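Local coordinates for uncharacterized protein (Mycobacterium avium subsp. paratuberculosis, PDB 4R9Z) that probably hydrolyses fatty acyl-CoA thioesters, as an acyl-CoA thioesterase II of the double hot-dog type, at residues 28-33 against 39-44; 121-126 against 225-230. All blocks are in the same frame, centred on the assembly; numbering follows the deposited sequence.

From the N terminus, the chain leaves strand 24-27, runs through residues 28-33 and turns into helix 39-52, where interaction 1 closes a short loop with five residues between its segments. Strands 58-66 to 101-111 of the first hot-dog half follow before the chain reaches 121-126. Interaction 2 opens here and closes a long loop, with 98 residues between its segments, by meeting the end of strand 218-226. The two contacts follow in series, neither nesting nor crossing, and lie on opposite sides of the chain's centre, with their centres about 27 Å apart. Interaction 1 ties the loop 28-33 to helix 39-52; interaction 2 joins residues 121-126 to strand 218-226, beside the second subunit.

Interaction 1 of 2, residues 28-33 against 39-44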
loop_
_atom_site.group_PDB
_atom_site.type_symbol
_atom_site.label_atom_id
_atom_site.label_comp_id
_atom_site.label_asym_id
_atom_site.label_seq_id
_atom_site.Cartn_x
_atom_site.Cartn_y
_atom_site.Cartn_z
ATOM N N GLN B 28 -3.106 22.452 11.436
ATOM C CA GLN B 28 -3.196 23.712 10.722
ATOM C C GLN B 28 -2.658 23.534 9.317
ATOM O O GLN B 28 -1.677 22.823 9.098
ATOM C CB GLN B 28 -2.442 24.826 11.457
ATOM C CG GLN B 28 -3.134 25.304 12.725
ATOM C CD GLN B 28 -4.611 25.596 12.522
ATOM O OE1 GLN B 28 -5.022 26.120 11.486
ATOM N NE2 GLN B 28 -5.419 25.244 13.514
ATOM N N GLN B 29 -3.309 24.181 8.361
ATOM C CA GLN B 29 -2.910 24.049 6.976
ATOM C C GLN B 29 -2.160 25.300 6.569
ATOM O O GLN B 29 -2.340 26.365 7.161
ATOM C CB GLN B 29 -4.126 23.830 6.077
ATOM C CG GLN B 29 -4.944 22.610 6.445
ATOM C CD GLN B 29 -4.096 21.358 6.550
ATOM O OE1 GLN B 29 -3.358 21.020 5.627
ATOM N NE2 GLN B 29 -4.195 20.664 7.680
ATOM N N LEU B 30 -1.325 25.174 5.549
ATOM C CA LEU B 30 -0.563 26.311 5.078
ATOM C C LEU B 30 -1.037 26.737 3.698
ATOM O O LEU B 30 -1.449 25.902 2.892
ATOM C CB LEU B 30 0.935 25.981 5.083
ATOM C CG LEU B 30 1.353 24.570 4.669
ATOM C CD1 LEU B 30 1.269 24.386 3.172
ATOM C CD2 LEU B 30 2.753 24.256 5.174
ATOM N N PRO B 31 -1.018 28.056 3.449
ATOM C CA PRO B 31 -1.439 28.697 2.201
ATOM C C PRO B 31 -0.817 28.091 0.951
ATOM O O PRO B 31 0.390 27.845 0.889
ATOM C CB PRO B 31 -0.979 30.142 2.382
ATOM C CG PRO B 31 -1.051 30.363 3.845
ATOM C CD PRO B 31 -0.692 29.051 4.488
ATOM N N ALA B 32 -1.682 27.893 -0.015
ATOM C CA ALA B 32 -1.283 27.348 -1.258
ATOM C C ALA B 32 -2.068 28.064 -2.309
ATOM O O ALA B 32 -3.226 28.420 -2.092
ATOM C CB ALA B 32 -1.578 25.875 -1.277
ATOM N N PRO B 33 -1.389 28.234 -3.528
ATOM C CA PRO B 33 -2.272 28.723 -4.591
ATOM C C PRO B 33 -3.169 27.567 -4.890
ATOM O O PRO B 33 -2.614 26.565 -5.283
ATOM C CB PRO B 33 -1.349 28.898 -5.790
ATOM C CG PRO B 33 0.009 28.996 -5.249
ATOM C CD PRO B 33 0.019 28.055 -4.132
ATOM N N GLY B 39 -1.419 16.198 -0.551
ATOM C CA GLY B 39 -1.541 14.891 0.063
ATOM C C GLY B 39 -0.451 14.603 1.078
ATOM O O GLY B 39 -0.740 14.257 2.223
ATOM N N GLY B 40 0.799 14.789 0.669
ATOM C CA GLY B 40 1.941 14.519 1.524
ATOM C C GLY B 40 1.858 15.237 2.854
ATOM O O GLY B 40 2.274 14.709 3.881
ATOM N N HIS B 41 1.313 16.447 2.825
ATOM C CA HIS B 41 1.158 17.248 4.028
ATOM C C HIS B 41 0.095 16.684 4.968
ATOM O O HIS B 41 0.339 16.515 6.163
ATOM C CB HIS B 41 0.801 18.689 3.656
ATOM C CG HIS B 41 0.521 19.563 4.838
ATOM N ND1 HIS B 41 1.517 20.112 5.615
ATOM C CD2 HIS B 41 -0.650 19.980 5.376
ATOM C CE1 HIS B 41 0.972 20.831 6.582
ATOM N NE2 HIS B 41 -0.341 20.770 6.456
ATOM N N ILE B 42 -1.078 16.386 4.422
ATOM C CA ILE B 42 -2.185 15.918 5.237
ATOM C C ILE B 42 -1.926 14.495 5.724
ATOM O O ILE B 42 -2.350 14.132 6.820
ATOM C CB ILE B 42 -3.533 16.004 4.477
ATOM C CG1 ILE B 42 -4.706 15.879 5.450
ATOM C CG2 ILE B 42 -3.627 14.966 3.376
ATOM C CD1 ILE B 42 -6.014 16.375 4.887
ATOM N N SER B 43 -1.220 13.696 4.928
ATOM C CA SER B 43 -0.912 12.327 5.326
ATOM C C SER B 43 0.189 12.304 6.384
ATOM O O SER B 43 0.241 11.404 7.218
ATOM C CB SER B 43 -0.499 11.477 4.121
ATOM O OG SER B 43 0.799 11.812 3.668
ATOM N N ALA B 44 1.078 13.289 6.334
ATOM C CA ALA B 44 2.125 13.419 7.342
ATOM C C ALA B 44 1.527 13.794 8.692
ATOM O O ALA B 44 1.943 13.283 9.732
ATOM C CB ALA B 44 3.152 14.451 6.917
#
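His41 sets its CG anti to the backbone N (chi1 176°), which sends the imidazole out from helix 39-52 toward residues 28-30, while Gln29 has CG anti to its carbonyl carbon and a chain bent at chi2 (-52°), which folds its amide back to the ring. OE1 of Gln29 comes to the ring edge, 2.9 Å from CD2 of His41 and 3.1 Å from its NE2, with the amide and ring planes 78° apart. The angle at NE2 is too poor for a hydrogen bond. The backbone O of Gln28 lies near the ring plane, 3.6 Å from NE2 of His41. Leu30 supplies the apolar side: its CG sits over one face of the imidazole, and its CD2 is 4.1 Å from CE1 of His41. Two of the nitrogens have partners beyond the two segments: His41 ND1 is hydrogen-bonded to the hydroxyl of Tyr197, on helix 188-201, and Gln29 NE2 to Gln45 OE1 and Gly27 O. Gln45 NE2 also bonds to Gln28 O, so this side chain of helix 39-52 grips the backbone of Gln28 and the amide of Gln29. The arrangement joins a loop to the long helix that packs against the curved antiparallel strands, as in the hot-dog fold.

Interaction 2 of 2, residues 121-126 against 225-230; sequences VYQPIM and WFHGRA
Gln123 and His227 bring the two backbones no nearer than 8.8 Å between their CA atoms, and no hydrogen bond links the segments, so side chains make most of the contact. It lies beside the dimer interface of a double hot-dog protein, where 121-126 passes the end of strand 218-226. His227 carries the contact: its CG is anti to the backbone N (chi1 -173°), and the imidazole reaches obliquely across to three successive residues. NE2 of His227 is 3.5 Å from the backbone O of Tyr122, while CE1 of His227 comes 4.5 Å from CG1 of Val121. Gln123 crosses the imidazole at about a right angle, its amide plane turned 85° from the ring. Both side chains are bonded to the start of strand 263-272: His227 ND1 is hydrogen-bonded to Leu263 O, and Gln123 OE1 to Leu263 N. The second subunit adds a weak hydrogen bond from His227 NE2 to its Ser245 O and one between its Ser242 OG and Tyr122 OH, and Tyr122 pairs antiparallel with a strand of that subunit, carrying the sheet across the interface. Gln123 NE2 donates to Gly261 O and also to Pro124 O at 3.3 Å, the latter with an N-H...O angle of 158°. OE1 of the same amide stops 4.1 Å from CE1 of His227.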
loop_
_atom_site.group_PDB
_atom_site.type_symbol
_atom_site.label_atom_id
_atom_site.label_comp_id
_atom_site.label_asym_id
_atom_site.label_seq_id
_atom_site.Cartn_x
_atom_site.Cartn_y
_atom_site.Cartn_z
ATOM N N VAL B 121 18.509 -9.202 7.865
ATOM C CA VAL B 121 18.419 -7.912 7.199
ATOM C C VAL B 121 19.038 -7.925 5.809
ATOM O O VAL B 121 20.151 -8.411 5.606
ATOM C CB VAL B 121 19.109 -6.809 8.042
ATOM C CG1 VAL B 121 18.936 -5.437 7.401
ATOM C CG2 VAL B 121 18.580 -6.818 9.463
ATOM N N TYR B 122 18.281 -7.394 4.853
ATOM C CA TYR B 122 18.749 -7.178 3.494
ATOM C C TYR B 122 17.945 -6.059 2.860
ATOM O O TYR B 122 16.879 -5.699 3.350
ATOM C CB TYR B 122 18.663 -8.458 2.662
ATOM C CG TYR B 122 17.319 -9.149 2.668
ATOM C CD1 TYR B 122 16.289 -8.736 1.831
ATOM C CD2 TYR B 122 17.093 -10.239 3.494
ATOM C CE1 TYR B 122 15.065 -9.381 1.834
ATOM C CE2 TYR B 122 15.877 -10.887 3.504
ATOM C CZ TYR B 122 14.868 -10.457 2.672
ATOM O OH TYR B 122 13.659 -11.108 2.691
ATOM N N GLN B 123 18.483 -5.480 1.795
ATOM C CA GLN B 123 17.843 -4.350 1.142
ATOM C C GLN B 123 18.273 -4.292 -0.314
ATOM O O GLN B 123 19.256 -4.931 -0.693
ATOM C CB GLN B 123 18.199 -3.048 1.858
ATOM C CG GLN B 123 19.691 -2.786 1.949
ATOM C CD GLN B 123 20.007 -1.394 2.453
ATOM O OE1 GLN B 123 20.019 -1.146 3.658
ATOM N NE2 GLN B 123 20.255 -0.474 1.531
ATOM N N PRO B 124 17.528 -3.551 -1.148
ATOM C CA PRO B 124 18.122 -3.291 -2.461
ATOM C C PRO B 124 19.360 -2.422 -2.293
ATOM O O PRO B 124 19.378 -1.541 -1.424
ATOM C CB PRO B 124 17.017 -2.548 -3.221
ATOM C CG PRO B 124 16.076 -2.055 -2.168
ATOM C CD PRO B 124 16.155 -3.028 -1.038
ATOM N N ILE B 125 20.363 -2.640 -3.137
ATOM C CA ILE B 125 21.583 -1.855 -3.063
ATOM C C ILE B 125 21.318 -0.483 -3.646
ATOM O O ILE B 125 20.713 -0.355 -4.708
ATOM C CB ILE B 125 22.752 -2.524 -3.822
ATOM C CG1 ILE B 125 22.917 -3.982 -3.381
ATOM C CG2 ILE B 125 24.046 -1.745 -3.621
ATOM C CD1 ILE B 125 23.066 -4.158 -1.886
ATOM N N MET B 126 21.785 0.543 -2.953
ATOM C CA MET B 126 21.600 1.902 -3.417
ATOM C C MET B 126 22.385 2.133 -4.696
ATOM O O MET B 126 23.571 1.810 -4.767
ATOM C CB MET B 126 22.038 2.883 -2.348
ATOM C CG MET B 126 21.817 4.313 -2.717
ATOM S SD MET B 126 22.640 5.334 -1.503
ATOM C CE MET B 126 22.791 6.842 -2.425
ATOM N N TRP B 225 6.416 1.896 3.397
ATOM C CA TRP B 225 6.924 0.884 4.310
ATOM C C TRP B 225 8.298 1.308 4.814
ATOM O O TRP B 225 9.231 1.492 4.031
ATOM C CB TRP B 225 6.995 -0.483 3.621
ATOM C CG TRP B 225 5.670 -0.967 3.125
ATOM C CD1 TRP B 225 4.810 -1.807 3.771
ATOM C CD2 TRP B 225 5.042 -0.627 1.883
ATOM N NE1 TRP B 225 3.688 -2.018 3.003
ATOM C CE2 TRP B 225 3.808 -1.304 1.841
ATOM C CE3 TRP B 225 5.406 0.179 0.800
ATOM C CZ2 TRP B 225 2.939 -1.199 0.763
ATOM C CZ3 TRP B 225 4.540 0.280 -0.268
ATOM C CH2 TRP B 225 3.319 -0.406 -0.278
ATOM N N PHE B 226 8.435 1.469 6.112
ATOM C CA PHE B 226 9.657 1.945 6.695
ATOM C C PHE B 226 10.625 0.841 6.959
ATOM O O PHE B 226 10.252 -0.223 7.332
ATOM C CB PHE B 226 9.375 2.702 7.963
ATOM C CG PHE B 226 8.578 3.936 7.760
ATOM C CD1 PHE B 226 9.164 5.104 7.370
ATOM C CD2 PHE B 226 7.234 3.928 7.968
ATOM C CE1 PHE B 226 8.425 6.223 7.198
ATOM C CE2 PHE B 226 6.487 5.049 7.791
ATOM C CZ PHE B 226 7.092 6.201 7.411
ATOM N N HIS B 227 11.892 1.123 6.750
ATOM C CA HIS B 227 12.912 0.125 6.883
ATOM C C HIS B 227 13.878 0.485 7.982
ATOM O O HIS B 227 13.979 -0.186 8.976
ATOM C CB HIS B 227 13.635 -0.010 5.566
ATOM C CG HIS B 227 14.612 -1.121 5.519
ATOM N ND1 HIS B 227 15.943 -0.945 5.778
ATOM C CD2 HIS B 227 14.465 -2.419 5.207
ATOM C CE1 HIS B 227 16.571 -2.091 5.651
ATOM N NE2 HIS B 227 15.695 -3.001 5.305
ATOM N N GLY B 228 14.581 1.572 7.789
ATOM C CA GLY B 228 15.603 1.979 8.691
ATOM C C GLY B 228 15.293 3.388 9.032
ATOM O O GLY B 228 14.453 3.973 8.432
ATOM N N ARG B 229 15.952 3.913 10.035
ATOM C CA ARG B 229 15.677 5.267 10.489
ATOM C C ARG B 229 16.412 6.309 9.651
ATOM O O ARG B 229 17.610 6.193 9.402
ATOM C CB ARG B 229 16.036 5.399 11.965
ATOM C CG ARG B 229 15.008 6.178 12.753
ATOM C CD ARG B 229 15.326 6.158 14.229
ATOM N NE ARG B 229 14.975 4.866 14.812
ATOM C CZ ARG B 229 15.006 4.600 16.113
ATOM N NH1 ARG B 229 15.368 5.542 16.975
ATOM N NH2 ARG B 229 14.667 3.393 16.551
ATOM N N ALA B 230 15.680 7.328 9.220
ATOM C CA ALA B 230 16.218 8.336 8.318
ATOM C C ALA B 230 17.187 9.288 9.004
ATOM O O ALA B 230 16.960 9.717 10.136
ATOM C CB ALA B 230 15.088 9.124 7.682
#